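Long-range contact in endoglucanase, glycoside hydrolase family 5 protein (Cytophaga hutchinsonii, PDB 5IHS), which probably cleaves internal beta-1,4-glucosidic bonds of cellulose as a periplasmic endoglucanase with a TIM-barrel fold: residues Ile215-Lys227 and Ile242-Ala254. Residues are numbered along the deposited sequence; the frame is centred on the assembly and turned at random.
Sequences IMYTLHFYPGTHK and IALFVTEYGTCDA
Tyr222 and Glu248 meet at the C-terminal end of neighbouring parallel strands, 215-221 and 244-249, the sixth and seventh of the TIM barrel, joined through helix 228-239 in a beta-alpha-beta crossover. Backbone hydrogen bonds run from Tyr217 N to Ala243 O, Phe245 N to Tyr217 O and Leu219 N to Phe245 O. Tyr222 CB lies 3.4 Å from Ala254 CA and touches Cys252 O. With CG anti to the carbonyl carbon (chi1 -81°), the ring is carried back along the other chain: CD2 passes Asp253 O, CE2 rests on Gly250 CA at 3.5 Å, and Gly250 N sits under the middle of one face. At the tip, OH gives its hydrogen to Glu248 OE2 over 2.7 Å, on the anti side, 23° out of the carboxylate plane. OE1 is bridged to Arg85, so both oxygens are held. Swapping this tyrosine for an alanine takes away ring and hydroxyl together, which would probably leave OE2 without this donor and uncover the backbone at Gly250. In family 5 the acid/base and the nucleophile lie at the ends of strands four and seven, consistent with Glu248 as the nucleophile.

Two residues earlier, the His220 ring packs against the same glutamate: Glu248 CB stands over the centre of the imidazole, 3.4 Å from its centroid, a CH-pi contact. In the ring plane, NE2 donates to Thr247 OG1 at 2.8 Å (167°), and OG1 is also hydrogen-bonded to Glu156; ND1 is hydrogen-bonded to Glu160, which fixes the imidazole's rotation.

Toward helix 262-274, Phe221 takes Tyr249 CB on one face, the rings nearly parallel but slid apart. At the far end of the strands Met216 SD approaches the edge of Phe245 in a Met-aromatic contact, 4.0 Å from its CD2.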
ATOM      1  N   ILE A 215      -2.553  -1.793  14.380  1.00  7.94           N
ATOM      2  CA  ILE A 215      -1.372  -2.207  13.624  1.00  7.53           C
ATOM      3  C   ILE A 215      -1.753  -3.367  12.707  1.00  7.03           C
ATOM      4  O   ILE A 215      -2.440  -4.311  13.126  1.00  8.43           O
ATOM      5  CB  ILE A 215      -0.218  -2.626  14.559  1.00  8.40           C
ATOM      6  CG1 ILE A 215       0.078  -1.558  15.613  1.00  9.20           C
ATOM      7  CG2 ILE A 215       1.040  -2.967  13.749  1.00  9.08           C
ATOM      8  CD1 ILE A 215       0.450  -0.197  15.058  1.00  9.61           C
ATOM      9  N   MET A 216      -1.302  -3.296  11.458  1.00  6.95           N
ATOM     10  CA  MET A 216      -1.407  -4.384  10.500  1.00  6.95           C
ATOM     11  C   MET A 216      -0.018  -4.716   9.978  1.00  6.49           C
ATOM     12  O   MET A 216       0.941  -3.968  10.186  1.00  6.86           O
ATOM     13  CB  MET A 216      -2.332  -4.001   9.336  1.00  7.33           C
ATOM     14  CG  MET A 216      -3.721  -3.569   9.783  1.00  7.35           C
ATOM     15  SD  MET A 216      -4.816  -3.085   8.436  1.00  8.08           S
ATOM     16  CE  MET A 216      -5.399  -4.680   7.891  1.00  9.96           C
ATOM     17  N   TYR A 217       0.079  -5.832   9.253  1.00  6.32           N
ATOM     18  CA  TYR A 217       1.358  -6.355   8.788  1.00  6.30           C
ATOM     19  C   TYR A 217       1.319  -6.581   7.286  1.00  6.10           C
ATOM     20  O   TYR A 217       0.319  -7.050   6.734  1.00  6.85           O
ATOM     21  CB  TYR A 217       1.725  -7.641   9.558  1.00  7.16           C
ATOM     22  CG  TYR A 217       1.730  -7.373  11.048  1.00  7.08           C
ATOM     23  CD1 TYR A 217       0.563  -7.461  11.774  1.00  7.58           C
ATOM     24  CD2 TYR A 217       2.877  -6.961  11.707  1.00  7.14           C
ATOM     25  CE1 TYR A 217       0.532  -7.158  13.125  1.00  7.89           C
ATOM     26  CE2 TYR A 217       2.866  -6.669  13.059  1.00  7.72           C
ATOM     27  CZ  TYR A 217       1.688  -6.764  13.765  1.00  7.86           C
ATOM     28  OH  TYR A 217       1.678  -6.464  15.109  1.00  9.62           O
ATOM     29  N   THR A 218       2.420  -6.235   6.633  1.00  5.97           N
ATOM     30  CA  THR A 218       2.495  -6.262   5.182  1.00  5.77           C
ATOM     31  C   THR A 218       2.704  -7.662   4.628  1.00  5.92           C
ATOM     32  O   THR A 218       3.587  -8.392   5.082  1.00  6.56           O
ATOM     33  CB  THR A 218       3.675  -5.407   4.730  1.00  6.24           C
ATOM     34  OG1 THR A 218       3.597  -4.155   5.408  1.00  6.45           O
ATOM     35  CG2 THR A 218       3.664  -5.203   3.226  1.00  6.84           C
ATOM     36  N   LEU A 219       1.957  -7.969   3.562  1.00  6.16           N
ATOM     37  CA  LEU A 219       2.208  -9.110   2.695  1.00  6.34           C
ATOM     38  C   LEU A 219       2.354  -8.600   1.264  1.00  5.98           C
ATOM     39  O   LEU A 219       1.471  -7.893   0.767  1.00  6.17           O
ATOM     40  CB  LEU A 219       1.043 -10.100   2.758  1.00  6.99           C
ATOM     41  CG  LEU A 219       1.154 -11.324   1.853  1.00  8.08           C
ATOM     42  CD1 LEU A 219       2.295 -12.207   2.298  1.00  9.43           C
ATOM     43  CD2 LEU A 219      -0.157 -12.089   1.843  1.00  9.13           C
ATOM     44  N   HIS A 220       3.466  -8.939   0.605  1.00  5.64           N
ATOM     45  CA  HIS A 220       3.677  -8.629  -0.807  1.00  5.90           C
ATOM     46  C   HIS A 220       3.834  -9.917  -1.595  1.00  6.36           C
ATOM     47  O   HIS A 220       4.603 -10.799  -1.197  1.00  7.42           O
ATOM     48  CB  HIS A 220       4.939  -7.802  -1.015  1.00  6.22           C
ATOM     49  CG  HIS A 220       4.795  -6.388  -0.567  1.00  5.94           C
ATOM     50  ND1 HIS A 220       5.803  -5.459  -0.692  1.00  6.33           N
ATOM     51  CD2 HIS A 220       3.748  -5.735  -0.010  1.00  5.95           C
ATOM     52  CE1 HIS A 220       5.383  -4.293  -0.231  1.00  6.93           C
ATOM     53  NE2 HIS A 220       4.138  -4.438   0.180  1.00  6.63           N
ATOM     54  N   PHE A 221       3.146 -10.020  -2.734  1.00  6.23           N
ATOM     55  CA  PHE A 221       3.257 -11.203  -3.575  1.00  6.56           C
ATOM     56  C   PHE A 221       3.325 -10.805  -5.041  1.00  6.74           C
ATOM     57  O   PHE A 221       2.758  -9.791  -5.465  1.00  6.82           O
ATOM     58  CB  PHE A 221       2.104 -12.200  -3.331  1.00  7.43           C
ATOM     59  CG  PHE A 221       0.773 -11.737  -3.845  1.00  7.71           C
ATOM     60  CD1 PHE A 221       0.394 -11.972  -5.161  1.00  7.91           C
ATOM     61  CD2 PHE A 221      -0.106 -11.045  -3.026  1.00  8.58           C
ATOM     62  CE1 PHE A 221      -0.823 -11.518  -5.650  1.00  9.40           C
ATOM     63  CE2 PHE A 221      -1.328 -10.603  -3.515  1.00  9.35           C
ATOM     64  CZ  PHE A 221      -1.677 -10.833  -4.823  1.00  9.83           C
ATOM     65  N   TYR A 222       3.992 -11.671  -5.804  1.00  7.04           N
ATOM     66  CA  TYR A 222       4.147 -11.537  -7.250  1.00  7.45           C
ATOM     67  C   TYR A 222       3.822 -12.920  -7.795  1.00  7.93           C
ATOM     68  O   TYR A 222       4.629 -13.851  -7.599  1.00  8.46           O
ATOM     69  CB  TYR A 222       5.545 -11.047  -7.643  1.00  8.86           C
ATOM     70  CG  TYR A 222       5.651  -9.517  -7.501  1.00 10.90           C
ATOM     71  CD1 TYR A 222       5.814  -8.906  -6.269  1.00 11.87           C
ATOM     72  CD2 TYR A 222       5.523  -8.687  -8.624  1.00 11.66           C
ATOM     73  CE1 TYR A 222       5.830  -7.513  -6.149  1.00 10.93           C
ATOM     74  CE2 TYR A 222       5.548  -7.307  -8.509  1.00 12.35           C
ATOM     75  CZ  TYR A 222       5.706  -6.724  -7.275  1.00 12.61           C
ATOM     76  OH  TYR A 222       5.732  -5.351  -7.211  1.00 14.47           O
ATOM     77  N   PRO A 223       2.657 -13.110  -8.427  1.00  7.91           N
ATOM     78  CA  PRO A 223       2.118 -14.469  -8.664  1.00  8.51           C
ATOM     79  C   PRO A 223       2.870 -15.296  -9.689  1.00  8.78           C
ATOM     80  O   PRO A 223       2.635 -16.511  -9.764  1.00 10.07           O
ATOM     81  CB  PRO A 223       0.685 -14.190  -9.138  1.00  9.33           C
ATOM     82  CG  PRO A 223       0.772 -12.825  -9.739  1.00 10.16           C
ATOM     83  CD  PRO A 223       1.734 -12.065  -8.884  1.00  8.61           C
ATOM     84  N   GLY A 224       3.750 -14.699 -10.489  1.00  8.73           N
ATOM     85  CA  GLY A 224       4.641 -15.509 -11.303  1.00  9.64           C
ATOM     86  C   GLY A 224       5.655 -16.277 -10.484  1.00 10.61           C
ATOM     87  O   GLY A 224       6.217 -17.266 -10.965  1.00 12.42           O
ATOM     88  N   THR A 225       5.880 -15.843  -9.251  1.00  9.81           N
ATOM     89  CA  THR A 225       6.829 -16.431  -8.318  1.00 10.18           C
ATOM     90  C   THR A 225       6.161 -17.055  -7.105  1.00 10.42           C
ATOM     91  O   THR A 225       6.564 -18.134  -6.663  1.00 12.45           O
ATOM     92  CB  THR A 225       7.805 -15.343  -7.843  1.00 10.94           C
ATOM     93  OG1 THR A 225       8.411 -14.711  -8.980  1.00 11.65           O
ATOM     94  CG2 THR A 225       8.884 -15.927  -6.928  1.00 12.40           C
ATOM     95  N   HIS A 226       5.147 -16.391  -6.564  1.00  9.67           N
ATOM     96  CA  HIS A 226       4.554 -16.741  -5.278  1.00  9.71           C
ATOM     97  C   HIS A 226       3.160 -17.305  -5.490  1.00  9.62           C
ATOM     98  O   HIS A 226       2.289 -16.629  -6.046  1.00 10.40           O
ATOM     99  CB  HIS A 226       4.466 -15.503  -4.395  1.00  9.79           C
ATOM    100  CG  HIS A 226       5.766 -14.800  -4.235  1.00 10.32           C
ATOM    101  ND1 HIS A 226       5.908 -13.450  -4.455  1.00 10.09           N
ATOM    102  CD2 HIS A 226       6.996 -15.267  -3.909  1.00 11.47           C
ATOM    103  CE1 HIS A 226       7.168 -13.111  -4.251  1.00 10.85           C
ATOM    104  NE2 HIS A 226       7.850 -14.194  -3.919  1.00 11.54           N
ATOM    105  N   LYS A 227       2.953 -18.534  -5.032  1.00 10.20           N
ATOM    106  CA  LYS A 227       1.713 -19.253  -5.276  1.00 10.31           C
ATOM    107  C   LYS A 227       1.153 -19.804  -3.968  1.00  9.87           C
ATOM    108  O   LYS A 227       1.103 -19.077  -2.972  1.00  9.88           O
ATOM    109  CB  LYS A 227       1.923 -20.299  -6.371  1.00 12.84           C
ATOM    110  CG  LYS A 227       2.499 -19.668  -7.635  1.00 14.90           C
ATOM    111  CD  LYS A 227       2.639 -20.661  -8.748  1.00 18.20           C
ATOM    112  CE  LYS A 227       3.640 -20.192  -9.788  1.00 20.80           C
ATOM    113  NZ  LYS A 227       3.142 -19.137 -10.672  1.00 21.91           N
ATOM    114  N   ILE A 242      -3.243 -12.034  13.641  1.00 12.44           N
ATOM    115  CA  ILE A 242      -2.902 -10.704  13.135  1.00 11.17           C
ATOM    116  C   ILE A 242      -3.695 -10.376  11.872  1.00  9.92           C
ATOM    117  O   ILE A 242      -4.301 -11.253  11.243  1.00 11.63           O
ATOM    118  CB  ILE A 242      -1.382 -10.501  12.926  1.00 11.40           C
ATOM    119  CG1 ILE A 242      -0.812 -11.473  11.890  1.00 11.20           C
ATOM    120  CG2 ILE A 242      -0.632 -10.598  14.254  1.00 12.17           C
ATOM    121  CD1 ILE A 242       0.600 -11.096  11.395  1.00 11.37           C
ATOM    122  N   ALA A 243      -3.687  -9.099  11.502  1.00  8.24           N
ATOM    123  CA  ALA A 243      -4.332  -8.603  10.298  1.00  8.39           C
ATOM    124  C   ALA A 243      -3.273  -8.225   9.272  1.00  7.38           C
ATOM    125  O   ALA A 243      -2.274  -7.572   9.601  1.00  8.32           O
ATOM    126  CB  ALA A 243      -5.194  -7.373  10.619  1.00  9.88           C
ATOM    127  N   LEU A 244      -3.500  -8.629   8.030  1.00  6.79           N
ATOM    128  CA  LEU A 244      -2.581  -8.401   6.924  1.00  6.30           C
ATOM    129  C   LEU A 244      -3.150  -7.354   5.975  1.00  6.51           C
ATOM    130  O   LEU A 244      -4.369  -7.232   5.817  1.00  7.09           O
ATOM    131  CB  LEU A 244      -2.382  -9.695   6.135  1.00  6.95           C
ATOM    132  CG  LEU A 244      -1.946 -10.906   6.969  1.00  7.66           C
ATOM    133  CD1 LEU A 244      -1.782 -12.125   6.089  1.00  8.41           C
ATOM    134  CD2 LEU A 244      -0.653 -10.613   7.729  1.00  8.90           C
ATOM    135  N   PHE A 245      -2.253  -6.630   5.303  1.00  6.66           N
ATOM    136  CA  PHE A 245      -2.614  -5.679   4.251  1.00  6.32           C
ATOM    137  C   PHE A 245      -1.637  -5.897   3.100  1.00  5.92           C
ATOM    138  O   PHE A 245      -0.418  -5.824   3.296  1.00  6.13           O
ATOM    139  CB  PHE A 245      -2.514  -4.250   4.812  1.00  7.04           C
ATOM    140  CG  PHE A 245      -3.208  -3.164   3.995  1.00  7.49           C
ATOM    141  CD1 PHE A 245      -3.048  -3.017   2.624  1.00  7.22           C
ATOM    142  CD2 PHE A 245      -4.011  -2.236   4.645  1.00  8.96           C
ATOM    143  CE1 PHE A 245      -3.685  -2.002   1.928  1.00  7.73           C
ATOM    144  CE2 PHE A 245      -4.647  -1.217   3.943  1.00  9.77           C
ATOM    145  CZ  PHE A 245      -4.468  -1.103   2.593  1.00  8.70           C
ATOM    146  N   VAL A 246      -2.160  -6.197   1.910  1.00  5.81           N
ATOM    147  CA  VAL A 246      -1.319  -6.339   0.726  1.00  5.78           C
ATOM    148  C   VAL A 246      -1.092  -4.941   0.157  1.00  6.06           C
ATOM    149  O   VAL A 246      -1.817  -4.467  -0.727  1.00  6.49           O
ATOM    150  CB  VAL A 246      -1.914  -7.330  -0.287  1.00  6.01           C
ATOM    151  CG1 VAL A 246      -1.099  -7.336  -1.575  1.00  6.59           C
ATOM    152  CG2 VAL A 246      -1.939  -8.728   0.314  1.00  6.65           C
ATOM    153  N   THR A 247      -0.075  -4.244   0.673  1.00  5.70           N
ATOM    154  CA  THR A 247       0.172  -2.895   0.188  1.00  5.88           C
ATOM    155  C   THR A 247       0.809  -2.892  -1.185  1.00  5.77           C
ATOM    156  O   THR A 247       0.867  -1.829  -1.809  1.00  6.53           O
ATOM    157  CB  THR A 247       1.022  -2.076   1.166  1.00  6.25           C
ATOM    158  OG1 THR A 247       2.287  -2.715   1.303  1.00  6.90           O
ATOM    159  CG2 THR A 247       0.341  -1.923   2.536  1.00  7.50           C
ATOM    160  N   GLU A 248       1.279  -4.044  -1.662  1.00  5.67           N
ATOM    161  CA  GLU A 248       1.857  -4.140  -2.993  1.00  5.81           C
ATOM    162  C   GLU A 248       1.729  -5.570  -3.495  1.00  5.68           C
ATOM    163  O   GLU A 248       2.112  -6.521  -2.793  1.00  6.48           O
ATOM    164  CB  GLU A 248       3.337  -3.746  -2.958  1.00  6.83           C
ATOM    165  CG  GLU A 248       3.932  -3.503  -4.313  1.00  7.69           C
ATOM    166  CD  GLU A 248       5.432  -3.265  -4.241  1.00  8.12           C
ATOM    167  OE1 GLU A 248       5.860  -2.317  -3.531  1.00  8.16           O
ATOM    168  OE2 GLU A 248       6.170  -4.042  -4.895  1.00  9.71           O
ATOM    169  N   TYR A 249       1.240  -5.725  -4.723  1.00  5.45           N
ATOM    170  CA  TYR A 249       1.306  -7.012  -5.405  1.00  5.71           C
ATOM    171  C   TYR A 249       1.461  -6.740  -6.891  1.00  5.72           C
ATOM    172  O   TYR A 249       1.054  -5.695  -7.398  1.00  6.38           O
ATOM    173  CB  TYR A 249       0.060  -7.906  -5.140  1.00  6.06           C
ATOM    174  CG  TYR A 249      -1.158  -7.423  -5.892  1.00  6.28           C
ATOM    175  CD1 TYR A 249      -1.949  -6.405  -5.376  1.00  6.10           C
ATOM    176  CD2 TYR A 249      -1.515  -7.964  -7.127  1.00  6.79           C
ATOM    177  CE1 TYR A 249      -3.043  -5.913  -6.077  1.00  6.72           C
ATOM    178  CE2 TYR A 249      -2.607  -7.477  -7.836  1.00  7.17           C
ATOM    179  CZ  TYR A 249      -3.362  -6.445  -7.312  1.00  6.71           C
ATOM    180  OH  TYR A 249      -4.419  -5.969  -8.043  1.00  7.11           O
ATOM    181  N   GLY A 250       2.027  -7.709  -7.600  1.00  6.83           N
ATOM    182  CA  GLY A 250       2.100  -7.667  -9.040  1.00  7.37           C
ATOM    183  C   GLY A 250       1.226  -8.724  -9.701  1.00  7.50           C
ATOM    184  O   GLY A 250       0.530  -9.499  -9.053  1.00  7.67           O
ATOM    185  N   THR A 251       1.297  -8.746 -11.030  1.00  7.64           N
ATOM    186  CA  THR A 251       0.640  -9.774 -11.835  1.00  7.78           C
ATOM    187  C   THR A 251       1.646 -10.721 -12.488  1.00  8.45           C
ATOM    188  O   THR A 251       1.250 -11.575 -13.292  1.00  9.40           O
ATOM    189  CB  THR A 251      -0.196  -9.121 -12.931  1.00  8.44           C
ATOM    190  OG1 THR A 251       0.686  -8.351 -13.756  1.00  8.83           O
ATOM    191  CG2 THR A 251      -1.302  -8.240 -12.350  1.00  8.93           C
ATOM    192  N   CYS A 252       2.928 -10.592 -12.168  1.00  8.13           N
ATOM    193  CA  CYS A 252       3.998 -11.219 -12.932  1.00  8.90           C
ATOM    194  C   CYS A 252       5.008 -11.802 -11.951  1.00  9.25           C
ATOM    195  O   CYS A 252       4.737 -11.965 -10.755  1.00  9.67           O
ATOM    196  CB  CYS A 252       4.598 -10.182 -13.888  1.00 10.80           C
ATOM    197  SG  CYS A 252       5.201  -8.710 -13.085  1.00 13.74           S
ATOM    198  N   ASP A 253       6.201 -12.129 -12.427  1.00 11.04           N
ATOM    199  CA  ASP A 253       7.132 -12.624 -11.424  1.00 13.27           C
ATOM    200  C   ASP A 253       7.739 -11.467 -10.610  1.00 11.03           C
ATOM    201  O   ASP A 253       7.537 -10.271 -10.877  1.00 11.47           O
ATOM    202  CB  ASP A 253       8.132 -13.621 -11.985  1.00 17.76           C
ATOM    203  CG  ASP A 253       9.046 -13.009 -12.948  1.00 21.14           C
ATOM    204  OD1 ASP A 253       9.387 -11.835 -12.727  1.00 23.27           O
ATOM    205  OD2 ASP A 253       9.434 -13.704 -13.919  1.00 22.06           O
ATOM    206  N   ALA A 254       8.451 -11.853  -9.559  1.00 11.06           N
ATOM    207  CA  ALA A 254       8.866 -10.918  -8.524  1.00 11.91           C
ATOM    208  C   ALA A 254       9.867  -9.889  -9.012  1.00 12.93           C
ATOM    209  O   ALA A 254      10.063  -8.878  -8.333  1.00 14.32           O
ATOM    210  CB  ALA A 254       9.437 -11.691  -7.336  1.00 12.83           C
TER
HETATM  211  O   HOH W   1      -2.829  -7.098  13.512  1.00  9.38           O